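Local coordinates for E2A dna-binding protein (Human adenovirus 5, PDB 2WB0) that binds single-stranded DNA and, by forming multimers, unwinds the template without ATP during the elongation phase of viral strand-displacement replication, at residues M70-Y78 and L303-R311; A14-Y22 and S312-E320. One frame throughout, in Å; residues are numbered along the deposited sequence.

Contact 1. Residues M70-Y78 and L303-R311; sequences MMGRFLQAY and LLNALVMVR
V310 and F74 fill each other's hollows where helix 64-83 meets helix 300-315, a reciprocal knobs-into-holes pair. The axes of 70-78 and 303-311 approach to 8.6 Å and cross at -46°. V310 is the knob from the second helix, seated among M71, F74, L75 and Y78. Its two methyls divide the work: CG1, anti to the backbone N, reaches the Y78 ring at CD2 (3.7 Å) and the L75 backbone, while CG2 presses on the M71 backbone, 3.2 Å from M71 O. F74 is the answering knob, in the hollow formed by L303, A306, L307 and V310. L307 CB lies over one face of its ring, 3.9 Å from the centroid and 16° off the normal, a CH-pi contact. L303 CD2 comes instead to the edge of that ring, near its plane, and also meets M70 CE at 3.7 Å.

Small A306 marks the closest backbone approach, its CA 5.1 Å from that of M71. The M71 chain runs over it, CG lying 3.9 Å from A306 CB, then bends at chi3 so that CE reaches V310 CG2 and M309 CB. C46 and L50 of helix 40-53 also touch M71; C95 and L218 touch F74.

Polar chemistry gathers at the Y78 end. R311, extended from CG to NE, donates NE-H to Y78 OH over 2.8 Å at 169°, with the hydroxyl close to the guanidinium plane. Water 1 bonds to both Y78 OH and R311 NH2, closing a small ring. The contact thus joins a helix of the all-alpha region to one of the second zinc-binding region through a buried apolar core, while one nearly straight bond and a water fix the orientation of the arginine at its margin.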
loop_
_atom_site.group_PDB
_atom_site.type_symbol
_atom_site.label_atom_id
_atom_site.label_comp_id
_atom_site.label_asym_id
_atom_site.label_seq_id
_atom_site.Cartn_x
_atom_site.Cartn_y
_atom_site.Cartn_z
ATOM N N MET A 70 -8.758 -4.150 -2.877
ATOM C CA MET A 70 -7.866 -3.522 -3.814
ATOM C C MET A 70 -8.182 -3.970 -5.235
ATOM O O MET A 70 -8.107 -3.164 -6.152
ATOM C CB MET A 70 -6.381 -3.721 -3.483
ATOM C CG MET A 70 -5.945 -3.045 -2.180
ATOM S SD MET A 70 -6.351 -1.263 -2.036
ATOM C CE MET A 70 -5.381 -0.730 -3.437
ATOM N N MET A 71 -8.433 -5.248 -5.452
ATOM C CA MET A 71 -8.868 -5.631 -6.781
ATOM C C MET A 71 -10.093 -4.773 -7.213
ATOM O O MET A 71 -10.187 -4.343 -8.373
ATOM C CB MET A 71 -9.315 -7.095 -6.750
ATOM C CG MET A 71 -8.133 -8.073 -6.807
ATOM S SD MET A 71 -8.672 -9.793 -7.006
ATOM C CE MET A 71 -8.921 -9.805 -8.717
ATOM N N GLY A 72 -11.007 -4.575 -6.272
ATOM C CA GLY A 72 -12.188 -3.725 -6.519
ATOM C C GLY A 72 -11.825 -2.331 -7.000
ATOM O O GLY A 72 -12.407 -1.804 -7.968
ATOM N N ARG A 73 -10.868 -1.707 -6.346
ATOM C CA ARG A 73 -10.438 -0.408 -6.789
ATOM C C ARG A 73 -9.799 -0.435 -8.178
ATOM O O ARG A 73 -9.943 0.519 -8.975
ATOM C CB ARG A 73 -9.418 0.147 -5.785
ATOM C CG ARG A 73 -9.956 0.406 -4.326
ATOM C CD ARG A 73 -8.855 1.212 -3.569
ATOM N NE ARG A 73 -8.959 1.266 -2.071
ATOM C CZ ARG A 73 -8.023 1.748 -1.231
ATOM N NH1 ARG A 73 -6.782 2.125 -1.663
ATOM N NH2 ARG A 73 -8.303 1.797 0.096
ATOM N N PHE A 74 -9.020 -1.481 -8.456
ATOM C CA PHE A 74 -8.389 -1.548 -9.770
ATOM C C PHE A 74 -9.434 -1.791 -10.836
ATOM O O PHE A 74 -9.342 -1.218 -11.891
ATOM C CB PHE A 74 -7.324 -2.635 -9.788
ATOM C CG PHE A 74 -6.128 -2.276 -8.995
ATOM C CD1 PHE A 74 -5.514 -1.027 -9.164
ATOM C CD2 PHE A 74 -5.613 -3.177 -8.017
ATOM C CE1 PHE A 74 -4.382 -0.657 -8.446
ATOM C CE2 PHE A 74 -4.472 -2.811 -7.307
ATOM C CZ PHE A 74 -3.847 -1.596 -7.503
ATOM N N LEU A 75 -10.422 -2.616 -10.543
ATOM C CA LEU A 75 -11.494 -2.885 -11.489
ATOM C C LEU A 75 -12.269 -1.587 -11.745
ATOM O O LEU A 75 -12.528 -1.187 -12.884
ATOM C CB LEU A 75 -12.451 -3.881 -10.864
ATOM C CG LEU A 75 -13.296 -4.801 -11.783
ATOM C CD1 LEU A 75 -14.583 -5.346 -11.216
ATOM C CD2 LEU A 75 -13.279 -4.631 -13.364
ATOM N N GLN A 76 -12.605 -0.920 -10.665
ATOM C CA GLN A 76 -13.137 0.435 -10.766
ATOM C C GLN A 76 -12.334 1.348 -11.663
ATOM O O GLN A 76 -12.896 2.065 -12.497
ATOM C CB GLN A 76 -13.295 1.062 -9.365
ATOM C CG GLN A 76 -14.219 2.354 -9.466
ATOM C CD GLN A 76 -14.252 3.159 -8.215
ATOM O OE1 GLN A 76 -15.326 3.505 -7.692
ATOM N NE2 GLN A 76 -13.102 3.428 -7.702
ATOM N N ALA A 77 -11.022 1.358 -11.516
ATOM C CA ALA A 77 -10.239 2.229 -12.341
ATOM C C ALA A 77 -10.325 1.849 -13.827
ATOM O O ALA A 77 -10.275 2.739 -14.712
ATOM C CB ALA A 77 -8.783 2.208 -11.866
ATOM N N TYR A 78 -10.379 0.544 -14.096
ATOM C CA TYR A 78 -10.433 0.084 -15.516
ATOM C C TYR A 78 -11.792 0.413 -16.127
ATOM O O TYR A 78 -11.870 0.872 -17.279
ATOM C CB TYR A 78 -10.089 -1.410 -15.624
ATOM C CG TYR A 78 -8.583 -1.582 -15.661
ATOM C CD1 TYR A 78 -7.824 -1.101 -16.755
ATOM C CD2 TYR A 78 -7.923 -2.235 -14.641
ATOM C CE1 TYR A 78 -6.409 -1.229 -16.799
ATOM C CE2 TYR A 78 -6.484 -2.381 -14.663
ATOM C CZ TYR A 78 -5.746 -1.852 -15.726
ATOM O OH TYR A 78 -4.400 -1.959 -15.752
ATOM N N LEU A 303 -0.153 -6.805 -3.505
ATOM C CA LEU A 303 -0.778 -5.590 -4.103
ATOM C C LEU A 303 -0.594 -5.541 -5.643
ATOM O O LEU A 303 -1.526 -5.215 -6.409
ATOM C CB LEU A 303 -0.188 -4.315 -3.483
ATOM C CG LEU A 303 -1.017 -3.025 -3.354
ATOM C CD1 LEU A 303 -0.152 -1.769 -3.121
ATOM C CD2 LEU A 303 -2.372 -2.807 -4.081
ATOM N N LEU A 304 0.613 -5.864 -6.101
ATOM C CA LEU A 304 0.870 -5.908 -7.538
ATOM C C LEU A 304 0.042 -7.023 -8.159
ATOM O O LEU A 304 -0.553 -6.831 -9.197
ATOM C CB LEU A 304 2.352 -6.156 -7.791
ATOM C CG LEU A 304 3.033 -5.706 -9.080
ATOM C CD1 LEU A 304 4.293 -6.441 -9.551
ATOM C CD2 LEU A 304 2.268 -4.806 -10.109
ATOM N N ASN A 305 -0.054 -8.173 -7.488
ATOM C CA ASN A 305 -0.870 -9.266 -8.018
ATOM C C ASN A 305 -2.336 -8.904 -8.040
ATOM O O ASN A 305 -3.058 -9.389 -8.937
ATOM C CB ASN A 305 -0.742 -10.565 -7.217
ATOM C CG ASN A 305 0.349 -11.519 -7.763
ATOM O OD1 ASN A 305 0.769 -11.427 -8.913
ATOM N ND2 ASN A 305 0.733 -12.465 -6.944
ATOM N N ALA A 306 -2.797 -8.028 -7.113
ATOM C CA ALA A 306 -4.222 -7.607 -7.179
ATOM C C ALA A 306 -4.400 -6.877 -8.500
ATOM O O ALA A 306 -5.434 -7.082 -9.208
ATOM C CB ALA A 306 -4.617 -6.672 -6.079
ATOM N N LEU A 307 -3.449 -6.019 -8.833
ATOM C CA LEU A 307 -3.539 -5.278 -10.105
ATOM C C LEU A 307 -3.500 -6.227 -11.345
ATOM O O LEU A 307 -4.283 -6.119 -12.343
ATOM C CB LEU A 307 -2.448 -4.198 -10.195
ATOM C CG LEU A 307 -2.315 -3.466 -11.573
ATOM C CD1 LEU A 307 -3.589 -2.706 -11.983
ATOM C CD2 LEU A 307 -1.105 -2.458 -11.590
ATOM N N VAL A 308 -2.548 -7.125 -11.285
ATOM C CA VAL A 308 -2.311 -8.102 -12.385
ATOM C C VAL A 308 -3.475 -9.036 -12.564
ATOM O O VAL A 308 -3.889 -9.318 -13.715
ATOM C CB VAL A 308 -0.894 -8.828 -12.232
ATOM C CG1 VAL A 308 -0.746 -9.985 -13.292
ATOM C CG2 VAL A 308 0.193 -7.867 -12.298
ATOM N N MET A 309 -4.090 -9.465 -11.467
ATOM C CA MET A 309 -5.183 -10.382 -11.594
ATOM C C MET A 309 -6.430 -9.607 -12.116
ATOM O O MET A 309 -7.262 -10.187 -12.827
ATOM C CB MET A 309 -5.463 -11.096 -10.260
ATOM C CG MET A 309 -4.253 -12.026 -9.907
ATOM S SD MET A 309 -4.545 -12.966 -8.424
ATOM C CE MET A 309 -5.644 -14.253 -9.002
ATOM N N VAL A 310 -6.566 -8.335 -11.757
ATOM C CA VAL A 310 -7.684 -7.559 -12.382
ATOM C C VAL A 310 -7.488 -7.490 -13.920
ATOM O O VAL A 310 -8.475 -7.605 -14.710
ATOM C CB VAL A 310 -7.891 -6.168 -11.692
ATOM C CG1 VAL A 310 -8.701 -5.180 -12.580
ATOM C CG2 VAL A 310 -8.650 -6.355 -10.376
ATOM N N ARG A 311 -6.259 -7.297 -14.350
ATOM C CA ARG A 311 -5.983 -7.216 -15.776
ATOM C C ARG A 311 -6.441 -8.559 -16.422
ATOM O O ARG A 311 -7.113 -8.546 -17.450
ATOM C CB ARG A 311 -4.514 -6.842 -16.041
ATOM C CG ARG A 311 -4.110 -5.453 -15.643
ATOM C CD ARG A 311 -2.645 -5.139 -15.943
ATOM N NE ARG A 311 -2.275 -3.744 -15.732
ATOM C CZ ARG A 311 -1.066 -3.315 -15.411
ATOM N NH1 ARG A 311 -0.045 -4.178 -15.206
ATOM N NH2 ARG A 311 -0.891 -2.012 -15.206
HETATM O O HOH W 1 -2.776 -0.184 -16.503
#

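Contact 2. Residues A14-Y22 and S312-E320; sequences AARALMDKY and SLWSENFTE
L18 reaches from helix 7-21 to the residues just beyond the end of helix 300-315. From CB the side chain passes through CG, neither of which closely approaches 312-320; the fork does the touching. CD1 packs on the N317 side chain, 3.5 Å from N317 CB, and also reaches the F318 ring, while CD2 comes to that ring's edge, in its plane and 3.8 Å from CE1. One turn earlier, A14 CB meets the same ring at CZ (3.9 Å), so F318 spans two successive turns of the helix.

One face of F318 is covered from within its own segment: W314 CZ2 lies 3.4 Å above it. W314 NE1 donates to E320 O over 2.8 Å at 150°, which ties the chain after the helix back to the indole. W314 O accepts from both N317 N and F318 N, further evidence of a compact turn.

Y22 is the first residue to leave helical backbone angles after 14-21. Its ring slides past L313, whose CD1 lies 3.8 Å from Y22 CZ. Y22 OH is joined to E316 OE1 through water 2, which sits in the plane of the tyrosine ring and donates to the carboxylate. That same OE1 accepts from W49 NE1. The extended K21 chain runs toward the N317 side chain, with NZ 3.5 Å from E316 O and 6.1 Å from E316 OE1, a separation at which the opposite charges may attract weakly.

This is helix-to-turn packing away from the zinc sites, joining the end of helix 7-21 to the turn after helix 300-315. Helices 64-83 and 40-53 flank it: L79 touches A14, L18 and W314; the F82 ring meets that of F318; V45 touches Y22 and W49 touches L313.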
loop_
_atom_site.group_PDB
_atom_site.type_symbol
_atom_site.label_atom_id
_atom_site.label_comp_id
_atom_site.label_asym_id
_atom_site.label_seq_id
_atom_site.Cartn_x
_atom_site.Cartn_y
_atom_site.Cartn_z
ATOM N N ALA A 14 -21.268 -1.697 -18.837
ATOM C CA ALA A 14 -20.097 -2.599 -18.667
ATOM C C ALA A 14 -20.137 -3.193 -17.255
ATOM O O ALA A 14 -19.992 -4.439 -17.062
ATOM C CB ALA A 14 -18.860 -1.835 -18.900
ATOM N N ALA A 15 -20.462 -2.342 -16.270
ATOM C CA ALA A 15 -20.411 -2.748 -14.869
ATOM C C ALA A 15 -21.543 -3.707 -14.615
ATOM O O ALA A 15 -21.381 -4.749 -13.971
ATOM C CB ALA A 15 -20.480 -1.473 -13.900
ATOM N N ARG A 16 -22.708 -3.425 -15.182
ATOM C CA ARG A 16 -23.807 -4.345 -15.001
ATOM C C ARG A 16 -23.551 -5.697 -15.697
ATOM O O ARG A 16 -23.886 -6.744 -15.154
ATOM C CB ARG A 16 -25.143 -3.707 -15.452
ATOM C CG ARG A 16 -26.338 -4.640 -15.269
ATOM C CD ARG A 16 -26.413 -5.200 -13.820
ATOM N NE ARG A 16 -27.402 -4.491 -13.039
ATOM C CZ ARG A 16 -28.686 -4.820 -12.983
ATOM N NH1 ARG A 16 -29.150 -5.861 -13.658
ATOM N NH2 ARG A 16 -29.501 -4.096 -12.242
ATOM N N ALA A 17 -22.924 -5.668 -16.861
ATOM C CA ALA A 17 -22.562 -6.916 -17.580
ATOM C C ALA A 17 -21.704 -7.834 -16.671
ATOM O O ALA A 17 -21.984 -9.017 -16.467
ATOM C CB ALA A 17 -21.777 -6.562 -18.813
ATOM N N LEU A 18 -20.653 -7.234 -16.101
ATOM C CA LEU A 18 -19.835 -7.890 -15.091
ATOM C C LEU A 18 -20.598 -8.389 -13.912
ATOM O O LEU A 18 -20.454 -9.536 -13.499
ATOM C CB LEU A 18 -18.683 -6.917 -14.692
ATOM C CG LEU A 18 -17.281 -6.961 -15.251
ATOM C CD1 LEU A 18 -16.848 -7.914 -16.410
ATOM C CD2 LEU A 18 -16.640 -5.553 -15.399
ATOM N N MET A 19 -21.464 -7.565 -13.339
ATOM C CA MET A 19 -22.149 -7.932 -12.120
ATOM C C MET A 19 -23.176 -9.016 -12.423
ATOM O O MET A 19 -23.497 -9.848 -11.547
ATOM C CB MET A 19 -22.886 -6.710 -11.524
ATOM C CG MET A 19 -21.943 -5.569 -11.046
ATOM S SD MET A 19 -22.769 -4.291 -10.082
ATOM C CE MET A 19 -23.632 -3.347 -11.334
ATOM N N ASP A 20 -23.727 -8.986 -13.646
ATOM C CA ASP A 20 -24.706 -10.033 -13.999
ATOM C C ASP A 20 -23.931 -11.366 -14.133
ATOM O O ASP A 20 -24.263 -12.334 -13.470
ATOM C CB ASP A 20 -25.390 -9.681 -15.325
ATOM C CG ASP A 20 -26.423 -8.557 -15.182
ATOM O OD1 ASP A 20 -27.006 -8.379 -14.069
ATOM O OD2 ASP A 20 -26.630 -7.874 -16.208
ATOM N N LYS A 21 -22.884 -11.367 -14.962
ATOM C CA LYS A 21 -22.084 -12.565 -15.261
ATOM C C LYS A 21 -21.539 -13.218 -13.993
ATOM O O LYS A 21 -21.509 -14.451 -13.861
ATOM C CB LYS A 21 -20.949 -12.203 -16.206
ATOM C CG LYS A 21 -19.955 -13.368 -16.477
ATOM C CD LYS A 21 -19.012 -13.002 -17.602
ATOM C CE LYS A 21 -17.976 -14.113 -17.877
ATOM N NZ LYS A 21 -17.040 -13.517 -18.804
ATOM N N TYR A 22 -21.129 -12.401 -13.030
ATOM C CA TYR A 22 -20.575 -12.923 -11.785
ATOM C C TYR A 22 -21.555 -13.015 -10.622
ATOM O O TYR A 22 -21.148 -13.215 -9.469
ATOM C CB TYR A 22 -19.244 -12.242 -11.451
ATOM C CG TYR A 22 -18.219 -12.505 -12.545
ATOM C CD1 TYR A 22 -17.480 -13.710 -12.572
ATOM C CD2 TYR A 22 -18.007 -11.577 -13.551
ATOM C CE1 TYR A 22 -16.559 -13.946 -13.591
ATOM C CE2 TYR A 22 -17.108 -11.781 -14.546
ATOM C CZ TYR A 22 -16.384 -12.965 -14.572
ATOM O OH TYR A 22 -15.486 -13.101 -15.587
ATOM N N SER A 312 -6.176 -9.701 -15.775
ATOM C CA SER A 312 -6.663 -10.989 -16.260
ATOM C C SER A 312 -8.179 -11.088 -16.342
ATOM O O SER A 312 -8.717 -11.512 -17.357
ATOM C CB SER A 312 -6.107 -12.176 -15.451
ATOM O OG SER A 312 -4.728 -12.279 -15.733
ATOM N N LEU A 313 -8.855 -10.705 -15.273
ATOM C CA LEU A 313 -10.321 -10.696 -15.197
ATOM C C LEU A 313 -10.889 -9.836 -16.290
ATOM O O LEU A 313 -11.906 -10.234 -16.937
ATOM C CB LEU A 313 -10.788 -10.159 -13.814
ATOM C CG LEU A 313 -12.241 -9.788 -13.490
ATOM C CD1 LEU A 313 -13.263 -10.780 -14.031
ATOM C CD2 LEU A 313 -12.389 -9.675 -11.878
ATOM N N TRP A 314 -10.272 -8.657 -16.480
ATOM C CA TRP A 314 -10.702 -7.705 -17.480
ATOM C C TRP A 314 -10.622 -8.386 -18.895
ATOM O O TRP A 314 -11.583 -8.329 -19.691
ATOM C CB TRP A 314 -9.837 -6.444 -17.452
ATOM C CG TRP A 314 -10.364 -5.428 -18.410
ATOM C CD1 TRP A 314 -9.969 -5.219 -19.724
ATOM C CD2 TRP A 314 -11.419 -4.510 -18.154
ATOM N NE1 TRP A 314 -10.758 -4.221 -20.306
ATOM C CE2 TRP A 314 -11.651 -3.772 -19.361
ATOM C CE3 TRP A 314 -12.208 -4.238 -17.026
ATOM C CZ2 TRP A 314 -12.606 -2.756 -19.442
ATOM C CZ3 TRP A 314 -13.179 -3.235 -17.120
ATOM C CH2 TRP A 314 -13.359 -2.500 -18.314
ATOM N N SER A 315 -9.500 -9.075 -19.146
ATOM C CA SER A 315 -9.204 -9.721 -20.445
ATOM C C SER A 315 -10.192 -10.833 -20.749
ATOM O O SER A 315 -10.399 -11.177 -21.926
ATOM C CB SER A 315 -7.774 -10.304 -20.477
ATOM O OG SER A 315 -7.722 -11.552 -19.755
ATOM N N GLU A 316 -10.795 -11.420 -19.711
ATOM C CA GLU A 316 -11.795 -12.437 -19.907
ATOM C C GLU A 316 -13.153 -11.801 -20.204
ATOM O O GLU A 316 -14.108 -12.515 -20.483
ATOM C CB GLU A 316 -11.915 -13.391 -18.701
ATOM C CG GLU A 316 -10.610 -14.183 -18.429
ATOM C CD GLU A 316 -10.617 -15.002 -17.155
ATOM O OE1 GLU A 316 -11.657 -15.125 -16.474
ATOM O OE2 GLU A 316 -9.539 -15.559 -16.843
ATOM N N ASN A 317 -13.225 -10.472 -20.187
ATOM C CA ASN A 317 -14.533 -9.812 -20.388
ATOM C C ASN A 317 -14.585 -8.755 -21.446
ATOM O O ASN A 317 -15.669 -8.427 -21.917
ATOM C CB ASN A 317 -15.031 -9.249 -19.073
ATOM C CG ASN A 317 -15.378 -10.311 -18.119
ATOM O OD1 ASN A 317 -14.576 -10.718 -17.276
ATOM N ND2 ASN A 317 -16.559 -10.793 -18.228
ATOM N N PHE A 318 -13.420 -8.230 -21.802
ATOM C CA PHE A 318 -13.263 -7.158 -22.756
ATOM C C PHE A 318 -12.123 -7.541 -23.629
ATOM O O PHE A 318 -11.254 -8.324 -23.216
ATOM C CB PHE A 318 -13.017 -5.794 -22.068
ATOM C CG PHE A 318 -14.137 -5.393 -21.175
ATOM C CD1 PHE A 318 -14.174 -5.828 -19.843
ATOM C CD2 PHE A 318 -15.216 -4.652 -21.667
ATOM C CE1 PHE A 318 -15.258 -5.535 -18.989
ATOM C CE2 PHE A 318 -16.293 -4.355 -20.824
ATOM C CZ PHE A 318 -16.303 -4.781 -19.467
ATOM N N THR A 319 -12.088 -7.018 -24.854
ATOM C CA THR A 319 -11.000 -7.459 -25.731
ATOM C C THR A 319 -9.762 -6.537 -25.750
ATOM O O THR A 319 -8.701 -6.984 -26.167
ATOM C CB THR A 319 -11.513 -7.851 -27.162
ATOM O OG1 THR A 319 -11.738 -6.661 -27.903
ATOM C CG2 THR A 319 -12.859 -8.683 -27.066
ATOM N N GLU A 320 -9.878 -5.279 -25.302
ATOM C CA GLU A 320 -8.695 -4.439 -25.005
ATOM C C GLU A 320 -8.730 -4.006 -23.538
ATOM O O GLU A 320 -9.812 -3.926 -22.934
ATOM C CB GLU A 320 -8.630 -3.151 -25.815
ATOM C CG GLU A 320 -7.770 -3.247 -27.014
ATOM C CD GLU A 320 -8.638 -3.375 -28.213
ATOM O OE1 GLU A 320 -8.618 -4.443 -28.866
ATOM O OE2 GLU A 320 -9.392 -2.407 -28.472
HETATM O O HOH W 2 -14.301 -15.340 -16.019
#

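From the N terminus the chain first lays down helix 7-21, whose partner in contact 2 arrives 290 residues later; that contact therefore closes the longer loop. After two further helices, 26-31 and 40-53, helix 64-83 follows and is met in contact 1 by 303-311, 225 residues on, so contact 1 is nested inside contact 2. Between helices 64-83 and 300-315 the chain forms both zinc sites and the antiparallel sheets. Helix 300-315 then returns to the N-terminal helices, serving first contact 1 and then contact 2. Their centres are 13 Å apart: L75 CD2 lies 3.8 Å from W314 CE3 and 4.0 Å from L18 CD2, so the two pack directly together through L75.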